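Local atomic coordinates of pectate lyase 1 (Juniperus ashei, PDB entry 1PXZ), a protein that cleaves pectate, an alpha-1,4-linked polygalacturonan, by calcium-dependent elimination with low activity, and is the major allergen of cedar pollen. Residues Asn319-Asn322 / Ser323-Phe327; Asn2-Asp5 / Ser6-Gly10; Thr269-Glu273 / Ser274-Glu278; Asp246-Asn249 / Ile250-Gly254. One frame throughout, in Å; residues are numbered along the deposited sequence.

Overall arrangement
All four contacts are local turns or caps on the periphery of a parallel beta-helix, and they fall into two groups. Contacts 3 and 4, with centres about 8 Å apart, belong to successive coils near the C-terminal end of the helix and touch directly: W248 NE1 of contact 4 meets the K276 carbonyl of contact 3. Contacts 2 and 1 lie in the N- and C-terminal segments respectively, centres about 17 Å apart, without touching. Contact 4 is buried and apolar, an indole packed on its own turn. Contact 1 is a surface turn rich in hydrogen bonds. Of the two partly buried ones, contact 2 is a helix N-cap and contact 3 a turn held by a lysine, and both carry water bridges.

Contact 1 (Asn319-Asn322 / Ser323-Phe327); sequences NIYN and SNEAF
The Y321 ring lies between I320 CG1, over the centre of one face and 3.9 Å above the plane, and the E325 carbonyl oxygen, near the rim of the other. F327 approaches at a slant, its ring tilted 41° from that of Y321, with F327 CE1 3.5 Å from Y321 CE2; the E325 carbonyl oxygen also lies in plane at the F327 edge. The third flat pair is polar: the N322 amide and E325 carboxylate are stacked, their planes 9° apart. With E325 CG anti to its carbonyl carbon (chi1 -63°) and the chain extended, the carboxylate folds back on the turn, and N322 N donates to E325 OE1 at 2.9 Å, nearly straight but on the anti side of the carboxylate and somewhat out of its plane. A water donates both to E325 OE1 and to the I320 carbonyl. The N322 carbonyl oxygen closes the turn by accepting from E325 N and A326 N, each at 3.0 Å, while N322 OD1 takes N324 N at 2.6 Å, an Asx turn. Beyond the contact, Y321 OH is hydrogen-bonded to T216 and H239, and F28 meets the Y321 ring, so the tyrosine pins this C-terminal turn to the beta-helix. Two N-H donors in the immediate turn thus find side-chain oxygens, and the bond from N322 together with the water probably favours a charged E325 carboxylate.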
loop_
_atom_site.group_PDB
_atom_site.type_symbol
_atom_site.label_atom_id
_atom_site.label_comp_id
_atom_site.label_asym_id
_atom_site.label_seq_id
_atom_site.Cartn_x
_atom_site.Cartn_y
_atom_site.Cartn_z
ATOM N N ASN A 319 17.157 5.268 -12.715
ATOM C CA ASN A 319 17.842 6.349 -11.997
ATOM C C ASN A 319 16.852 7.300 -11.332
ATOM O O ASN A 319 16.662 8.451 -11.729
ATOM C CB ASN A 319 18.767 7.115 -12.942
ATOM C CG ASN A 319 19.931 7.738 -12.192
ATOM O OD1 ASN A 319 20.983 7.976 -12.780
ATOM N ND2 ASN A 319 19.736 7.997 -10.904
ATOM N N ILE A 320 16.181 6.812 -10.285
ATOM C CA ILE A 320 15.109 7.589 -9.667
ATOM C C ILE A 320 15.294 7.828 -8.177
ATOM O O ILE A 320 14.585 8.699 -7.665
ATOM C CB ILE A 320 13.758 6.862 -9.916
ATOM C CG1 ILE A 320 13.675 5.434 -9.390
ATOM C CG2 ILE A 320 13.441 6.875 -11.418
ATOM C CD1 ILE A 320 12.292 4.800 -9.432
ATOM N N TYR A 321 16.170 7.081 -7.517
ATOM C CA TYR A 321 16.361 7.073 -6.076
ATOM C C TYR A 321 17.647 7.764 -5.624
ATOM O O TYR A 321 18.661 7.608 -6.302
ATOM C CB TYR A 321 16.468 5.636 -5.566
ATOM C CG TYR A 321 15.190 4.829 -5.654
ATOM C CD1 TYR A 321 13.976 5.389 -5.266
ATOM C CD2 TYR A 321 15.206 3.522 -6.121
ATOM C CE1 TYR A 321 12.792 4.658 -5.344
ATOM C CE2 TYR A 321 14.030 2.787 -6.199
ATOM C CZ TYR A 321 12.833 3.360 -5.809
ATOM O OH TYR A 321 11.645 2.637 -5.882
ATOM N N ASN A 322 17.646 8.449 -4.496
ATOM C CA ASN A 322 18.871 8.936 -3.863
ATOM C C ASN A 322 19.455 7.856 -2.972
ATOM O O ASN A 322 18.958 6.736 -2.862
ATOM C CB ASN A 322 18.606 10.227 -3.088
ATOM C CG ASN A 322 17.741 10.073 -1.860
ATOM O OD1 ASN A 322 17.817 9.108 -1.111
ATOM N ND2 ASN A 322 16.861 11.035 -1.591
ATOM N N SER A 323 20.538 8.160 -2.253
ATOM C CA SER A 323 21.228 7.138 -1.492
ATOM C C SER A 323 20.384 6.633 -0.319
ATOM O O SER A 323 20.615 5.526 0.166
ATOM C CB SER A 323 22.560 7.670 -0.922
ATOM O OG SER A 323 23.511 7.939 -1.930
ATOM N N ASN A 324 19.444 7.465 0.126
ATOM C CA ASN A 324 18.627 7.009 1.266
ATOM C C ASN A 324 17.491 6.094 0.815
ATOM O O ASN A 324 16.859 5.456 1.665
ATOM C CB ASN A 324 18.062 8.203 2.028
ATOM C CG ASN A 324 19.130 9.040 2.736
ATOM O OD1 ASN A 324 19.078 10.250 2.574
ATOM N ND2 ASN A 324 20.003 8.387 3.479
ATOM N N GLU A 325 17.230 6.006 -0.483
ATOM C CA GLU A 325 16.086 5.305 -1.053
ATOM C C GLU A 325 16.454 4.048 -1.837
ATOM O O GLU A 325 15.638 3.125 -1.911
ATOM C CB GLU A 325 15.298 6.219 -2.005
ATOM C CG GLU A 325 14.651 7.444 -1.391
ATOM C CD GLU A 325 14.336 8.546 -2.370
ATOM O OE1 GLU A 325 14.919 8.657 -3.482
ATOM O OE2 GLU A 325 13.456 9.374 -2.028
ATOM N N ALA A 326 17.636 4.027 -2.447
ATOM C CA ALA A 326 18.014 3.020 -3.422
ATOM C C ALA A 326 18.050 1.635 -2.809
ATOM O O ALA A 326 18.410 1.483 -1.641
ATOM C CB ALA A 326 19.402 3.339 -4.007
ATOM N N PHE A 327 17.704 0.612 -3.597
ATOM C CA PHE A 327 17.866 -0.746 -3.125
ATOM C C PHE A 327 18.032 -1.697 -4.308
ATOM O O PHE A 327 17.653 -1.364 -5.432
ATOM C CB PHE A 327 16.640 -1.163 -2.317
ATOM C CG PHE A 327 15.351 -1.155 -3.128
ATOM C CD1 PHE A 327 14.691 0.030 -3.384
ATOM C CD2 PHE A 327 14.834 -2.341 -3.613
ATOM C CE1 PHE A 327 13.506 0.047 -4.106
ATOM C CE2 PHE A 327 13.641 -2.345 -4.327
ATOM C CZ PHE A 327 12.978 -1.151 -4.556
HETATM O O HOH W 1 14.302 10.212 -5.386
#

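Contact 2 (Asn2-Asp5 / Ser6-Gly10); sequences NPID and SCWRG
N2 OD1 accepts two backbone N-H groups, from I4 and D5, each at 2.9 Å, and so N-caps the short helix 5-9. The I4 donor lies in the carbonyl plane of the amide, whereas the D5 donor stands above it but is almost straight at 171°. The N2 carbonyl takes S6 N, and C7 N and R9 N bond to the I4 and D5 carbonyls, which carries the chain into the first turn. Outside the segment, N2 ND2 donates to N189 and to the L338 carbonyl, while the C7 to C24 disulfide ties the helix to the following loop.

The D5 and W8 side chains run alongside each other in one direction, with carboxylate and indole planes 74° apart. The main polar partner of the D5 carboxylate is H165, bonded to OD1. The R9 chain, bent at chi3 (73°), runs beside D5, so that D5 OD2 lies in plane at the guanidinium edge, a long salt bridge of 4.0 Å to R9 NH1. R9 CG meanwhile rests over the centre of the W8 face, 3.3 Å above it. A water bridges the acid and the indole, donating to D5 OD1 and accepting from W8 NE1 at 2.9 Å.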
loop_
_atom_site.group_PDB
_atom_site.type_symbol
_atom_site.label_atom_id
_atom_site.label_comp_id
_atom_site.label_asym_id
_atom_site.label_seq_id
_atom_site.Cartn_x
_atom_site.Cartn_y
_atom_site.Cartn_z
ATOM N N ASN A 2 14.605 -10.447 1.607
ATOM C CA ASN A 2 14.706 -9.375 0.619
ATOM C C ASN A 2 15.389 -8.188 1.298
ATOM O O ASN A 2 15.587 -8.320 2.514
ATOM C CB ASN A 2 13.321 -9.082 0.059
ATOM C CG ASN A 2 12.332 -8.465 1.017
ATOM O OD1 ASN A 2 12.613 -7.537 1.777
ATOM N ND2 ASN A 2 11.118 -9.013 0.933
ATOM N N PRO A 3 15.765 -7.156 0.574
ATOM C CA PRO A 3 16.482 -6.020 1.170
ATOM C C PRO A 3 15.780 -5.312 2.320
ATOM O O PRO A 3 16.468 -4.678 3.124
ATOM C CB PRO A 3 16.595 -5.018 0.000
ATOM C CG PRO A 3 16.632 -5.900 -1.214
ATOM C CD PRO A 3 15.630 -6.972 -0.906
ATOM N N ILE A 4 14.453 -5.374 2.394
ATOM C CA ILE A 4 13.767 -4.717 3.524
ATOM C C ILE A 4 13.846 -5.644 4.721
ATOM O O ILE A 4 14.337 -5.313 5.792
ATOM C CB ILE A 4 12.317 -4.370 3.193
ATOM C CG1 ILE A 4 12.188 -3.362 2.034
ATOM C CG2 ILE A 4 11.598 -3.868 4.431
ATOM C CD1 ILE A 4 10.758 -3.085 1.604
ATOM N N ASP A 5 13.377 -6.878 4.549
ATOM C CA ASP A 5 13.296 -7.765 5.711
ATOM C C ASP A 5 14.664 -8.096 6.258
ATOM O O ASP A 5 14.851 -8.366 7.450
ATOM C CB ASP A 5 12.577 -9.042 5.284
ATOM C CG ASP A 5 11.071 -8.897 5.170
ATOM O OD1 ASP A 5 10.531 -7.796 5.311
ATOM O OD2 ASP A 5 10.388 -9.912 4.945
ATOM N N SER A 6 15.664 -8.127 5.361
ATOM C CA SER A 6 16.988 -8.517 5.869
ATOM C C SER A 6 17.502 -7.549 6.935
ATOM O O SER A 6 18.265 -7.920 7.820
ATOM C CB SER A 6 18.003 -8.611 4.716
ATOM O OG SER A 6 18.283 -7.286 4.273
ATOM N N CYS A 7 17.058 -6.321 6.845
ATOM C CA CYS A 7 17.498 -5.213 7.689
ATOM C C CYS A 7 16.981 -5.391 9.106
ATOM O O CYS A 7 17.716 -5.050 10.034
ATOM C CB CYS A 7 17.021 -3.902 7.065
ATOM S SG CYS A 7 17.217 -2.388 8.031
ATOM N N TRP A 8 15.777 -5.917 9.338
ATOM C CA TRP A 8 15.315 -6.028 10.726
ATOM C C TRP A 8 15.098 -7.460 11.165
ATOM O O TRP A 8 14.784 -7.776 12.323
ATOM C CB TRP A 8 14.024 -5.223 10.911
ATOM C CG TRP A 8 12.859 -5.711 10.123
ATOM C CD1 TRP A 8 12.588 -5.295 8.835
ATOM C CD2 TRP A 8 11.833 -6.641 10.469
ATOM N NE1 TRP A 8 11.456 -5.919 8.375
ATOM C CE2 TRP A 8 10.972 -6.749 9.356
ATOM C CE3 TRP A 8 11.547 -7.398 11.605
ATOM C CZ2 TRP A 8 9.854 -7.583 9.363
ATOM C CZ3 TRP A 8 10.436 -8.233 11.620
ATOM C CH2 TRP A 8 9.605 -8.311 10.493
ATOM N N ARG A 9 15.268 -8.414 10.254
ATOM C CA ARG A 9 15.186 -9.813 10.665
ATOM C C ARG A 9 16.521 -10.535 10.680
ATOM O O ARG A 9 16.570 -11.715 11.029
ATOM C CB ARG A 9 14.221 -10.562 9.724
ATOM C CG ARG A 9 12.950 -9.763 9.466
ATOM C CD ARG A 9 11.872 -10.585 8.782
ATOM N NE ARG A 9 11.250 -11.552 9.685
ATOM C CZ ARG A 9 10.136 -12.218 9.380
ATOM N NH1 ARG A 9 9.533 -12.028 8.209
ATOM N NH2 ARG A 9 9.646 -13.075 10.267
ATOM N N GLY A 10 17.627 -9.902 10.308
ATOM C CA GLY A 10 18.913 -10.564 10.250
ATOM C C GLY A 10 19.657 -10.675 11.563
ATOM O O GLY A 10 20.123 -11.763 11.929
HETATM O O HOH W 2 9.468 -5.384 6.348
#

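Contact 3 (Thr269-Glu273 / Ser274-Glu278); sequences TAPSE and SYKKE
S274 opens a short 3-10 turn directly after E273. Y275 turns its ring alongside the E273 side chain, with CG between the backbone N and the carbonyl carbon (chi1 60°). E273 CB then lies over the ring face in a CH-pi contact, 4.1 Å from the centroid and offset toward the rim. K276 N closes the turn on the E273 carbonyl at 3.0 Å, the donor standing well above the carbonyl plane. The K276 side chain is fully extended and runs alongside that of E273 in one direction; K276 CB meets P271 CG at 3.6 Å, the two side chains crossing at about a right angle. The charges stop short of a salt bridge, with E273 OE1 4.4 Å from K276 NZ, and a water spans them, donating to the acid and accepting from the amine. K277, bent at chi2 (-66°), folds back over the opening residues: its CD packs on A270 CB at 3.8 Å, and NZ donates in the carbonyl plane to P271 O at 2.8 Å. A second water links NZ to the S272 carbonyl. A lysine ammonium bonded to the P271 and N305 carbonyls, and through water to that of S272, thus joins the two ends of a connecting turn between strands 267-269 and 280-282, one of the loops that protrude from a parallel beta-helix of the pectate lyase kind.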
loop_
_atom_site.group_PDB
_atom_site.type_symbol
_atom_site.label_atom_id
_atom_site.label_comp_id
_atom_site.label_asym_id
_atom_site.label_seq_id
_atom_site.Cartn_x
_atom_site.Cartn_y
_atom_site.Cartn_z
ATOM N N THR A 269 2.580 -14.371 -14.101
ATOM C CA THR A 269 1.993 -15.619 -14.612
ATOM C C THR A 269 0.632 -15.313 -15.204
ATOM O O THR A 269 -0.311 -14.944 -14.494
ATOM C CB THR A 269 1.904 -16.674 -13.493
ATOM O OG1 THR A 269 3.228 -16.959 -13.032
ATOM C CG2 THR A 269 1.293 -17.960 -14.037
ATOM N N ALA A 270 0.454 -15.400 -16.517
ATOM C CA ALA A 270 -0.787 -15.041 -17.196
ATOM C C ALA A 270 -1.896 -16.075 -17.001
ATOM O O ALA A 270 -1.614 -17.255 -16.788
ATOM C CB ALA A 270 -0.600 -14.860 -18.715
ATOM N N PRO A 271 -3.150 -15.623 -17.073
ATOM C CA PRO A 271 -4.273 -16.571 -17.098
ATOM C C PRO A 271 -4.219 -17.346 -18.415
ATOM O O PRO A 271 -3.381 -17.048 -19.270
ATOM C CB PRO A 271 -5.530 -15.723 -17.100
ATOM C CG PRO A 271 -5.096 -14.315 -17.021
ATOM C CD PRO A 271 -3.597 -14.235 -17.130
ATOM N N SER A 272 -5.140 -18.291 -18.519
ATOM C CA SER A 272 -5.183 -19.102 -19.733
ATOM C C SER A 272 -5.730 -18.392 -20.945
ATOM O O SER A 272 -5.353 -18.749 -22.077
ATOM C CB SER A 272 -6.095 -20.320 -19.426
ATOM O OG SER A 272 -5.355 -21.175 -18.552
ATOM N N GLU A 273 -6.623 -17.431 -20.750
ATOM C CA GLU A 273 -7.314 -16.828 -21.890
ATOM C C GLU A 273 -6.382 -15.978 -22.756
ATOM O O GLU A 273 -5.592 -15.197 -22.232
ATOM C CB GLU A 273 -8.476 -15.936 -21.439
ATOM C CG GLU A 273 -9.595 -16.589 -20.653
ATOM C CD GLU A 273 -9.283 -17.147 -19.283
ATOM O OE1 GLU A 273 -8.262 -16.824 -18.637
ATOM O OE2 GLU A 273 -10.074 -17.985 -18.774
ATOM N N SER A 274 -6.516 -16.127 -24.070
ATOM C CA SER A 274 -5.789 -15.328 -25.044
ATOM C C SER A 274 -5.865 -13.829 -24.812
ATOM O O SER A 274 -4.875 -13.084 -24.891
ATOM C CB SER A 274 -6.376 -15.613 -26.455
ATOM O OG SER A 274 -5.659 -14.872 -27.432
ATOM N N TYR A 275 -7.084 -13.355 -24.528
ATOM C CA TYR A 275 -7.291 -11.910 -24.419
ATOM C C TYR A 275 -6.897 -11.404 -23.036
ATOM O O TYR A 275 -7.155 -10.244 -22.704
ATOM C CB TYR A 275 -8.745 -11.549 -24.750
ATOM C CG TYR A 275 -9.751 -12.223 -23.833
ATOM C CD1 TYR A 275 -10.216 -13.502 -24.132
ATOM C CD2 TYR A 275 -10.226 -11.589 -22.685
ATOM C CE1 TYR A 275 -11.130 -14.130 -23.306
ATOM C CE2 TYR A 275 -11.142 -12.223 -21.862
ATOM C CZ TYR A 275 -11.587 -13.486 -22.178
ATOM O OH TYR A 275 -12.504 -14.120 -21.361
ATOM N N LYS A 276 -6.265 -12.229 -22.211
ATOM C CA LYS A 276 -5.815 -11.738 -20.906
ATOM C C LYS A 276 -4.312 -11.882 -20.748
ATOM O O LYS A 276 -3.793 -11.697 -19.646
ATOM C CB LYS A 276 -6.487 -12.513 -19.765
ATOM C CG LYS A 276 -8.006 -12.396 -19.709
ATOM C CD LYS A 276 -8.567 -13.104 -18.480
ATOM C CE LYS A 276 -10.086 -13.032 -18.475
ATOM N NZ LYS A 276 -10.672 -13.418 -17.160
ATOM N N LYS A 277 -3.578 -12.232 -21.808
ATOM C CA LYS A 277 -2.154 -12.497 -21.689
ATOM C C LYS A 277 -1.344 -11.230 -21.443
ATOM O O LYS A 277 -0.253 -11.295 -20.876
ATOM C CB LYS A 277 -1.624 -13.138 -22.999
ATOM C CG LYS A 277 -2.244 -14.514 -23.266
ATOM C CD LYS A 277 -1.846 -15.549 -22.225
ATOM C CE LYS A 277 -2.290 -16.966 -22.605
ATOM N NZ LYS A 277 -2.002 -17.928 -21.489
ATOM N N GLU A 278 -1.866 -10.084 -21.863
ATOM C CA GLU A 278 -1.105 -8.844 -21.760
ATOM C C GLU A 278 -1.087 -8.321 -20.317
ATOM O O GLU A 278 -2.127 -8.172 -19.682
ATOM C CB GLU A 278 -1.648 -7.731 -22.675
ATOM C CG GLU A 278 -0.602 -6.611 -22.730
ATOM C CD GLU A 278 -1.015 -5.438 -23.583
ATOM O OE1 GLU A 278 -1.912 -5.631 -24.432
ATOM O OE2 GLU A 278 -0.443 -4.332 -23.401
HETATM O O HOH W 3 -3.052 -20.464 -22.318
HETATM O O HOH W 4 -9.165 -15.973 -16.218
#

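Contact 4 (Asp246-Asn249 / Ile250-Gly254); sequences DPWN and IYAIG
W248 lays its indole against the turn that follows it, one face turned toward Y251 and A252, in the loop that joins strands 244-245 and 253-256 of the pectate lyase parallel beta-helix. CG sits between the backbone N and the carbonyl carbon (chi1 46°), which folds the ring back over the chain instead of away from it. The six-membered ring takes the A252 methyl: CB lies 4.2 Å from its centroid, 24° off the ring normal, a CH-pi contact displaced toward the CE3 side, where A252 CB and W248 CE3 are 3.9 Å apart. The five-membered ring rides over the backbone, with W248 CD1 3.4 Å from Y251 CA and the Y251 carbonyl carbon beneath the same face. No hydrogen bond joins the two segments, whose mutual contact is apolar; backbone bonds of N249 and I250 to G227, and of A252 to M230 and V279, fix the turn to the adjoining chain. The indole N-H is satisfied by the K276 carbonyl of the next coil, and P271, F268 and V279 add to the packing round the ring.

The Y251 side chain points the other way from W248, toward Q228 and R229, the predicted active-site arginine, the nearest side-chain atoms of Y251 and R229 being about 3 Å apart. The turn therefore presents an indole to the neighbouring coil and a phenol ring toward the probable catalytic region. N249 and I250, at the exposed apex, cross at a slant, with I250 CG1 beside its own backbone N (chi1 -57°).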
loop_
_atom_site.group_PDB
_atom_site.type_symbol
_atom_site.label_atom_id
_atom_site.label_comp_id
_atom_site.label_asym_id
_atom_site.label_seq_id
_atom_site.Cartn_x
_atom_site.Cartn_y
_atom_site.Cartn_z
ATOM N N ASP A 246 0.252 -13.784 -9.535
ATOM C CA ASP A 246 -0.627 -14.863 -9.953
ATOM C C ASP A 246 -1.508 -14.397 -11.106
ATOM O O ASP A 246 -1.566 -13.206 -11.366
ATOM C CB ASP A 246 -1.554 -15.306 -8.808
ATOM C CG ASP A 246 -0.809 -16.035 -7.714
ATOM O OD1 ASP A 246 -0.031 -16.972 -8.041
ATOM O OD2 ASP A 246 -0.985 -15.700 -6.513
ATOM N N PRO A 247 -2.184 -15.292 -11.820
ATOM C CA PRO A 247 -3.104 -14.870 -12.873
ATOM C C PRO A 247 -4.138 -13.850 -12.403
ATOM O O PRO A 247 -4.858 -14.122 -11.446
ATOM C CB PRO A 247 -3.787 -16.192 -13.281
ATOM C CG PRO A 247 -2.744 -17.235 -12.989
ATOM C CD PRO A 247 -2.049 -16.761 -11.724
ATOM N N TRP A 248 -4.180 -12.725 -13.108
ATOM C CA TRP A 248 -5.076 -11.598 -12.958
ATOM C C TRP A 248 -6.384 -11.892 -13.691
ATOM O O TRP A 248 -6.461 -12.968 -14.303
ATOM C CB TRP A 248 -4.477 -10.306 -13.530
ATOM C CG TRP A 248 -3.853 -10.470 -14.897
ATOM C CD1 TRP A 248 -4.442 -10.298 -16.109
ATOM C CD2 TRP A 248 -2.494 -10.846 -15.156
ATOM N NE1 TRP A 248 -3.542 -10.544 -17.141
ATOM C CE2 TRP A 248 -2.342 -10.879 -16.560
ATOM C CE3 TRP A 248 -1.406 -11.154 -14.335
ATOM C CZ2 TRP A 248 -1.130 -11.213 -17.161
ATOM C CZ3 TRP A 248 -0.191 -11.487 -14.934
ATOM C CH2 TRP A 248 -0.083 -11.508 -16.333
ATOM N N ASN A 249 -7.327 -10.968 -13.678
ATOM C CA ASN A 249 -8.615 -11.165 -14.340
ATOM C C ASN A 249 -8.753 -10.317 -15.595
ATOM O O ASN A 249 -9.367 -10.812 -16.544
ATOM C CB ASN A 249 -9.795 -10.798 -13.432
ATOM C CG ASN A 249 -11.142 -11.223 -13.983
ATOM O OD1 ASN A 249 -12.115 -10.461 -14.025
ATOM N ND2 ASN A 249 -11.232 -12.477 -14.423
ATOM N N ILE A 250 -8.233 -9.085 -15.556
ATOM C CA ILE A 250 -8.361 -8.192 -16.704
ATOM C C ILE A 250 -6.978 -7.810 -17.227
ATOM O O ILE A 250 -6.647 -8.071 -18.388
ATOM C CB ILE A 250 -9.172 -6.934 -16.360
ATOM C CG1 ILE A 250 -10.577 -7.256 -15.822
ATOM C CG2 ILE A 250 -9.252 -5.998 -17.554
ATOM C CD1 ILE A 250 -11.304 -6.020 -15.326
ATOM N N TYR A 251 -6.184 -7.203 -16.355
ATOM C CA TYR A 251 -4.789 -6.905 -16.601
ATOM C C TYR A 251 -4.058 -6.822 -15.261
ATOM O O TYR A 251 -4.724 -6.832 -14.226
ATOM C CB TYR A 251 -4.597 -5.558 -17.310
ATOM C CG TYR A 251 -5.120 -4.385 -16.504
ATOM C CD1 TYR A 251 -6.474 -4.077 -16.546
ATOM C CD2 TYR A 251 -4.303 -3.590 -15.698
ATOM C CE1 TYR A 251 -7.000 -3.015 -15.820
ATOM C CE2 TYR A 251 -4.812 -2.534 -14.969
ATOM C CZ TYR A 251 -6.162 -2.253 -15.040
ATOM O OH TYR A 251 -6.656 -1.192 -14.313
ATOM N N ALA A 252 -2.737 -6.638 -15.341
ATOM C CA ALA A 252 -1.995 -6.485 -14.089
ATOM C C ALA A 252 -1.620 -5.040 -13.803
ATOM O O ALA A 252 -1.890 -4.540 -12.715
ATOM C CB ALA A 252 -0.730 -7.329 -14.072
ATOM N N ILE A 253 -0.948 -4.417 -14.758
ATOM C CA ILE A 253 -0.444 -3.056 -14.557
ATOM C C ILE A 253 -1.091 -2.127 -15.558
ATOM O O ILE A 253 -1.125 -2.438 -16.754
ATOM C CB ILE A 253 1.085 -3.029 -14.703
ATOM C CG1 ILE A 253 1.760 -3.885 -13.630
ATOM C CG2 ILE A 253 1.630 -1.607 -14.680
ATOM C CD1 ILE A 253 3.241 -4.061 -13.838
ATOM N N GLY A 254 -1.624 -0.986 -15.115
ATOM C CA GLY A 254 -2.255 -0.153 -16.161
ATOM C C GLY A 254 -2.310 1.292 -15.711
ATOM O O GLY A 254 -1.777 1.659 -14.656
#